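Phosphopantetheine adenylyltransferase (Archaeoglobus fulgidus, PDB 3DO8) probably transfers an adenylyl group reversibly from ATP to 4'-phosphopantetheine, giving dephospho-CoA and pyrophosphate in coenzyme A biosynthesis. Local coordinates at residues L101-N104 with Q105-E109; Y79-T82 with L83-F87. All blocks are in the same frame, centred on the assembly; numbering follows the deposited sequence.

In the fold
Both contacts are local and partly buried; their centres are about 10 Å apart and the two touch. Interaction 1 is two successive turns of helix 97-110, which follows strand 89-92 and leads to strand 116-121; its outer face carries lysines, glutamates and a glutamine, its inner face Ile103, Asn104 and Arg107. Interaction 2 is the irregular loop 79-87 between strands 71-75 and 89-92, where a beta turn, a CH-pi contact and shared carbonyls replace the helix ladder. The two are tied together by Arg107, whose NH1 bonds to the carbonyls of Thr82 and Val85, by Ile103 against Thr82, and by Lys106 against Tyr79. Of the two, only interaction 1 touches the second subunit.

Interaction 1: residues L101-N104 with Q105-E109; sequences LKIN and QKREE
Lys102 runs alongside Lys106, one helical turn on, and their aliphatic ends touch, CE of Lys102 lying 4.1 Å from CE of Lys106. The two ammonium groups stay 4.9 Å apart, NZ to NZ, and each has its own polar partner. NZ of Lys106 meets OE1 of Glu109 on the syn side, 3.1 Å away and tilted from the carboxylate plane, forming a salt bridge. NZ of Lys102 instead donates to a water, which in turn donates a hydrogen bond to OE1 of Gln105, whose side chain crosses that of Lys102 at about a right angle. With an alanine at Lys106, Glu109 would probably lose this positive mate and Lys102 the methylenes it lies against.

On the buried side, Arg107 packs beside Ile103, its CD 4.0 Å from CG2 of Ile103. The arginine chain then bends at chi3 (67°), and its guanidinium group lies with its plane 63° from that of the Asn104 amide: NE goes to Arg113 O and NH2 pairs with Asp86, while NH1 serves the loop carbonyls. Asn104 sends ND2 to the carbonyl of Ile115 and also packs on Met123 of the second subunit.

Beneath these side chains runs the regular i to i+4 ladder, from Gln105 N to Leu101 O through Glu108 N to Asn104 O, the last bond 2.9 Å long. This is an alpha-helix with one buried and one solvent-facing side and an i to i+3 salt bridge on the latter, here the crossover helix of a beta-alpha-beta unit in the Rossmann-like parallel sheet of the nucleotidylyltransferase (HUP) fold.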
ATOM      1  N   LEU A 101      -3.446  10.235   9.024  1.00 12.49           N
ATOM      2  CA  LEU A 101      -3.893  11.550   8.568  1.00 12.91           C
ATOM      3  C   LEU A 101      -3.493  12.637   9.570  1.00 12.58           C
ATOM      4  O   LEU A 101      -3.060  13.716   9.179  1.00 13.21           O
ATOM      5  CB  LEU A 101      -5.393  11.581   8.350  1.00 13.70           C
ATOM      6  CG  LEU A 101      -5.889  10.633   7.236  1.00 14.39           C
ATOM      7  CD1 LEU A 101      -7.430  10.621   7.282  1.00 17.21           C
ATOM      8  CD2 LEU A 101      -5.343  11.007   5.859  1.00 15.43           C
ATOM      9  N   LYS A 102      -3.615  12.320  10.848  1.00 12.71           N
ATOM     10  CA  LYS A 102      -3.218  13.244  11.938  1.00 13.30           C
ATOM     11  C   LYS A 102      -1.704  13.555  11.897  1.00 12.90           C
ATOM     12  O   LYS A 102      -1.271  14.718  12.085  1.00 12.75           O
ATOM     13  CB  LYS A 102      -3.641  12.693  13.309  1.00 14.96           C
ATOM     14  CG  LYS A 102      -3.286  13.549  14.497  1.00 16.12           C
ATOM     15  CD  LYS A 102      -4.063  14.813  14.508  1.00 20.18           C
ATOM     16  CE  LYS A 102      -4.126  15.412  15.911  1.00 20.75           C
ATOM     17  NZ  LYS A 102      -5.005  16.606  15.908  1.00 23.62           N
ATOM     18  N   ILE A 103      -0.923  12.510  11.680  1.00 11.64           N
ATOM     19  CA  ILE A 103       0.527  12.649  11.497  1.00 11.86           C
ATOM     20  C   ILE A 103       0.842  13.694  10.398  1.00 11.89           C
ATOM     21  O   ILE A 103       1.634  14.607  10.613  1.00 11.81           O
ATOM     22  CB  ILE A 103       1.207  11.298  11.246  1.00 11.04           C
ATOM     23  CG1 ILE A 103       1.249  10.452  12.550  1.00 11.84           C
ATOM     24  CG2 ILE A 103       2.604  11.498  10.668  1.00 12.00           C
ATOM     25  CD1 ILE A 103       1.484   8.936  12.376  1.00 11.87           C
ATOM     26  N   ASN A 104       0.202  13.578   9.232  1.00 11.29           N
ATOM     27  CA  ASN A 104       0.475  14.525   8.151  1.00 12.57           C
ATOM     28  C   ASN A 104      -0.024  15.930   8.491  1.00 12.86           C
ATOM     29  O   ASN A 104       0.622  16.910   8.141  1.00 13.08           O
ATOM     30  CB  ASN A 104      -0.101  14.055   6.813  1.00 13.28           C
ATOM     31  CG  ASN A 104       0.865  13.169   6.063  1.00 11.78           C
ATOM     32  OD1 ASN A 104       2.092  13.191   6.358  1.00 13.35           O
ATOM     33  ND2 ASN A 104       0.368  12.430   5.078  1.00 12.46           N
ATOM     34  N   GLN A 105      -1.137  16.022   9.225  1.00 13.24           N
ATOM     35  CA  GLN A 105      -1.671  17.344   9.623  1.00 14.94           C
ATOM     36  C   GLN A 105      -0.659  18.051  10.503  1.00 14.48           C
ATOM     37  O   GLN A 105      -0.320  19.237  10.270  1.00 14.27           O
ATOM     38  CB  GLN A 105      -3.004  17.212  10.344  1.00 15.54           C
ATOM     39  CG  GLN A 105      -4.118  16.859   9.420  1.00 19.27           C
ATOM     40  CD  GLN A 105      -5.383  16.429  10.124  1.00 21.05           C
ATOM     41  OE1 GLN A 105      -5.458  16.399  11.359  1.00 27.77           O
ATOM     42  NE2 GLN A 105      -6.400  16.090   9.334  1.00 31.26           N
ATOM     43  N   LYS A 106      -0.118  17.299  11.470  1.00 14.13           N
ATOM     44  CA  LYS A 106       0.882  17.867  12.382  1.00 13.78           C
ATOM     45  C   LYS A 106       2.203  18.161  11.683  1.00 13.10           C
ATOM     46  O   LYS A 106       2.863  19.154  11.989  1.00 11.97           O
ATOM     47  CB  LYS A 106       1.122  16.984  13.602  1.00 14.19           C
ATOM     48  CG  LYS A 106      -0.027  16.956  14.541  1.00 18.32           C
ATOM     49  CD  LYS A 106      -0.096  18.270  15.285  1.00 21.04           C
ATOM     50  CE  LYS A 106      -1.329  18.396  16.056  1.00 24.98           C
ATOM     51  NZ  LYS A 106      -1.382  19.790  16.584  1.00 26.40           N
ATOM     52  N   ARG A 107       2.625  17.277  10.792  1.00 12.79           N
ATOM     53  CA  ARG A 107       3.819  17.570  10.010  1.00 13.42           C
ATOM     54  C   ARG A 107       3.632  18.890   9.263  1.00 14.01           C
ATOM     55  O   ARG A 107       4.533  19.735   9.260  1.00 13.64           O
ATOM     56  CB  ARG A 107       4.154  16.428   9.060  1.00 12.63           C
ATOM     57  CG  ARG A 107       4.749  15.235   9.793  1.00 12.41           C
ATOM     58  CD  ARG A 107       5.066  14.085   8.874  1.00 13.49           C
ATOM     59  NE  ARG A 107       6.156  14.375   7.935  1.00 13.18           N
ATOM     60  CZ  ARG A 107       7.454  14.130   8.123  1.00 13.92           C
ATOM     61  NH1 ARG A 107       7.896  13.591   9.244  1.00 13.78           N
ATOM     62  NH2 ARG A 107       8.331  14.410   7.154  1.00 14.25           N
ATOM     63  N   GLU A 108       2.475  19.077   8.649  1.00 15.11           N
ATOM     64  CA  GLU A 108       2.265  20.340   7.920  1.00 16.75           C
ATOM     65  C   GLU A 108       2.339  21.531   8.872  1.00 16.81           C
ATOM     66  O   GLU A 108       2.924  22.568   8.535  1.00 17.86           O
ATOM     67  CB  GLU A 108       0.964  20.335   7.129  1.00 17.37           C
ATOM     68  CG  GLU A 108       0.817  21.603   6.255  1.00 19.28           C
ATOM     69  CD  GLU A 108      -0.321  21.504   5.240  1.00 23.61           C
ATOM     70  OE1 GLU A 108      -1.146  20.596   5.341  1.00 31.69           O
ATOM     71  OE2 GLU A 108      -0.386  22.379   4.334  1.00 35.89           O
ATOM     72  N   GLU A 109       1.754  21.401  10.051  1.00 16.41           N
ATOM     73  CA  GLU A 109       1.793  22.492  11.029  1.00 17.00           C
ATOM     74  C   GLU A 109       3.218  22.818  11.486  1.00 16.36           C
ATOM     75  O   GLU A 109       3.533  23.984  11.787  1.00 15.75           O
ATOM     76  CB  GLU A 109       0.942  22.159  12.257  1.00 17.44           C
ATOM     77  CG  GLU A 109      -0.539  22.078  11.974  1.00 20.52           C
ATOM     78  CD  GLU A 109      -1.355  21.723  13.195  1.00 21.92           C
ATOM     79  OE1 GLU A 109      -0.844  21.807  14.340  1.00 25.86           O
ATOM     80  OE2 GLU A 109      -2.552  21.380  13.005  1.00 31.37           O
TER
HETATM   81  O   HOH W   1      -4.576  17.871  13.450  1.00 39.75           O

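Interaction 2: residues Y79-T82 with L83-F87; sequences YGKT and LDVDF
Leu83 lays its CD1 methyl over one face of the Tyr79 ring, 3.7 Å from the ring centroid, a CH-pi contact displaced toward the rim. Its CG also touches the ring, 3.5 Å from CD1 of Tyr79. Further along, Val85 leans CG2 on the Lys81 chain, 3.9 Å from CB of Lys81, while Thr82 turns its CG2 methyl to CE2 of Phe87, at 4.0 Å.

Two carbonyls hold the backbone under these groups. Lys81 O accepts Val85 N at 3.0 Å, nearly in line with its C=O bond, and also Asp84 N, which stands above the carbonyl plane. Tyr79 O takes Thr82 N and, in its own plane on a lone pair, Thr82 OG1 at 2.6 Å; chi1 of 64° sets that hydroxyl between the backbone N and the carbonyl carbon, turned back to Tyr79. A water bridges Gly80 O to Leu83 N.

Farther out, Asn77 OD1 accepts from Tyr79 N, and Met99 and Ile103 of helix 97-110 pack against Tyr79. At the centre is a type II' beta turn from Tyr79 to Thr82, with Gly80 at its positive-phi position, within the connection from edge strand 71-75 to strand 89-92, where the Rossmann-like sheet's strand order switches sides.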
ATOM      1  N   TYR A  79       2.710   9.406  17.982  1.00 17.34           N
ATOM      2  CA  TYR A  79       3.356   9.676  16.719  1.00 16.20           C
ATOM      3  C   TYR A  79       4.608   8.880  16.479  1.00 15.47           C
ATOM      4  O   TYR A  79       5.125   8.879  15.352  1.00 15.10           O
ATOM      5  CB  TYR A  79       3.772  11.142  16.644  1.00 15.90           C
ATOM      6  CG  TYR A  79       2.611  12.072  16.673  1.00 15.48           C
ATOM      7  CD1 TYR A  79       2.040  12.535  15.497  1.00 17.45           C
ATOM      8  CD2 TYR A  79       2.060  12.486  17.876  1.00 14.04           C
ATOM      9  CE1 TYR A  79       0.967  13.379  15.538  1.00 16.85           C
ATOM     10  CE2 TYR A  79       0.983  13.321  17.915  1.00 16.91           C
ATOM     11  CZ  TYR A  79       0.432  13.770  16.744  1.00 15.93           C
ATOM     12  OH  TYR A  79      -0.628  14.648  16.800  1.00 18.91           O
ATOM     13  N   GLY A  80       5.139   8.261  17.526  1.00 15.25           N
ATOM     14  CA  GLY A  80       6.483   7.678  17.442  1.00 15.81           C
ATOM     15  C   GLY A  80       7.442   8.736  16.976  1.00 15.93           C
ATOM     16  O   GLY A  80       7.446   9.850  17.512  1.00 15.35           O
ATOM     17  N   LYS A  81       8.231   8.397  15.959  1.00 15.81           N
ATOM     18  CA  LYS A  81       9.204   9.316  15.382  1.00 17.49           C
ATOM     19  C   LYS A  81       8.698  10.057  14.139  1.00 15.60           C
ATOM     20  O   LYS A  81       9.453  10.756  13.472  1.00 15.50           O
ATOM     21  CB  LYS A  81      10.475   8.565  14.973  1.00 18.87           C
ATOM     22  CG  LYS A  81      11.265   7.884  16.088  1.00 23.70           C
ATOM     23  CD  LYS A  81      12.584   7.349  15.492  1.00 24.41           C
ATOM     24  CE  LYS A  81      12.375   6.178  14.451  1.00 29.76           C
ATOM     25  NZ  LYS A  81      13.405   6.155  13.324  1.00 31.50           N
ATOM     26  N   THR A  82       7.424   9.906  13.820  1.00 14.47           N
ATOM     27  CA  THR A  82       6.948  10.347  12.519  1.00 14.90           C
ATOM     28  C   THR A  82       6.768  11.851  12.369  1.00 14.91           C
ATOM     29  O   THR A  82       6.491  12.308  11.288  1.00 15.20           O
ATOM     30  CB  THR A  82       5.610   9.677  12.150  1.00 14.78           C
ATOM     31  OG1 THR A  82       4.625  10.093  13.089  1.00 13.78           O
ATOM     32  CG2 THR A  82       5.737   8.140  12.095  1.00 14.24           C
ATOM     33  N   LEU A  83       6.951  12.646  13.440  1.00 14.68           N
ATOM     34  CA  LEU A  83       6.953  14.099  13.291  1.00 16.16           C
ATOM     35  C   LEU A  83       8.354  14.652  13.126  1.00 17.95           C
ATOM     36  O   LEU A  83       8.523  15.840  12.914  1.00 19.26           O
ATOM     37  CB  LEU A  83       6.297  14.766  14.502  1.00 15.28           C
ATOM     38  CG  LEU A  83       4.829  14.443  14.720  1.00 13.89           C
ATOM     39  CD1 LEU A  83       4.272  15.212  15.894  1.00 14.46           C
ATOM     40  CD2 LEU A  83       4.019  14.682  13.453  1.00 15.10           C
ATOM     41  N   ASP A  84       9.354  13.788  13.253  1.00 18.26           N
ATOM     42  CA  ASP A  84      10.753  14.193  13.316  1.00 19.93           C
ATOM     43  C   ASP A  84      11.489  13.640  12.088  1.00 20.58           C
ATOM     44  O   ASP A  84      12.042  14.396  11.269  1.00 23.22           O
ATOM     45  CB  ASP A  84      11.339  13.645  14.633  1.00 20.41           C
ATOM     46  CG  ASP A  84      12.579  14.361  15.079  1.00 23.44           C
ATOM     47  OD1 ASP A  84      12.814  15.511  14.638  1.00 24.14           O
ATOM     48  OD2 ASP A  84      13.308  13.760  15.896  1.00 28.03           O
ATOM     49  N   VAL A  85      11.433  12.334  11.919  1.00 19.96           N
ATOM     50  CA  VAL A  85      12.120  11.663  10.817  1.00 20.01           C
ATOM     51  C   VAL A  85      11.344  11.846   9.541  1.00 19.61           C
ATOM     52  O   VAL A  85      10.090  11.825   9.549  1.00 20.17           O
ATOM     53  CB  VAL A  85      12.274  10.150  11.117  1.00 20.71           C
ATOM     54  CG1 VAL A  85      12.917   9.378   9.908  1.00 20.75           C
ATOM     55  CG2 VAL A  85      13.034   9.925  12.407  1.00 21.26           C
ATOM     56  N   ASP A  86      12.064  11.976   8.428  1.00 18.57           N
ATOM     57  CA  ASP A  86      11.442  12.084   7.133  1.00 18.03           C
ATOM     58  C   ASP A  86      11.346  10.655   6.611  1.00 18.31           C
ATOM     59  O   ASP A  86      12.376   9.928   6.510  1.00 23.07           O
ATOM     60  CB  ASP A  86      12.198  12.988   6.156  1.00 18.24           C
ATOM     61  CG  ASP A  86      12.132  14.475   6.532  1.00 19.60           C
ATOM     62  OD1 ASP A  86      11.171  14.910   7.200  1.00 20.00           O
ATOM     63  OD2 ASP A  86      13.054  15.231   6.137  1.00 26.95           O
ATOM     64  N   PHE A  87      10.117  10.220   6.425  1.00 15.77           N
ATOM     65  CA  PHE A  87       9.789   8.950   5.799  1.00 14.97           C
ATOM     66  C   PHE A  87       9.173   9.234   4.438  1.00 14.36           C
ATOM     67  O   PHE A  87       8.440  10.223   4.267  1.00 16.07           O
ATOM     68  CB  PHE A  87       8.752   8.176   6.644  1.00 15.50           C
ATOM     69  CG  PHE A  87       9.267   7.712   7.964  1.00 13.43           C
ATOM     70  CD1 PHE A  87      10.073   6.587   8.051  1.00 13.21           C
ATOM     71  CD2 PHE A  87       8.918   8.375   9.140  1.00 15.72           C
ATOM     72  CE1 PHE A  87      10.560   6.157   9.271  1.00 14.34           C
ATOM     73  CE2 PHE A  87       9.389   7.941  10.368  1.00 17.48           C
ATOM     74  CZ  PHE A  87      10.219   6.829  10.435  1.00 17.13           C
TER
HETATM   75  O   HOH W   2       7.829  12.306  16.210  1.00 19.59           O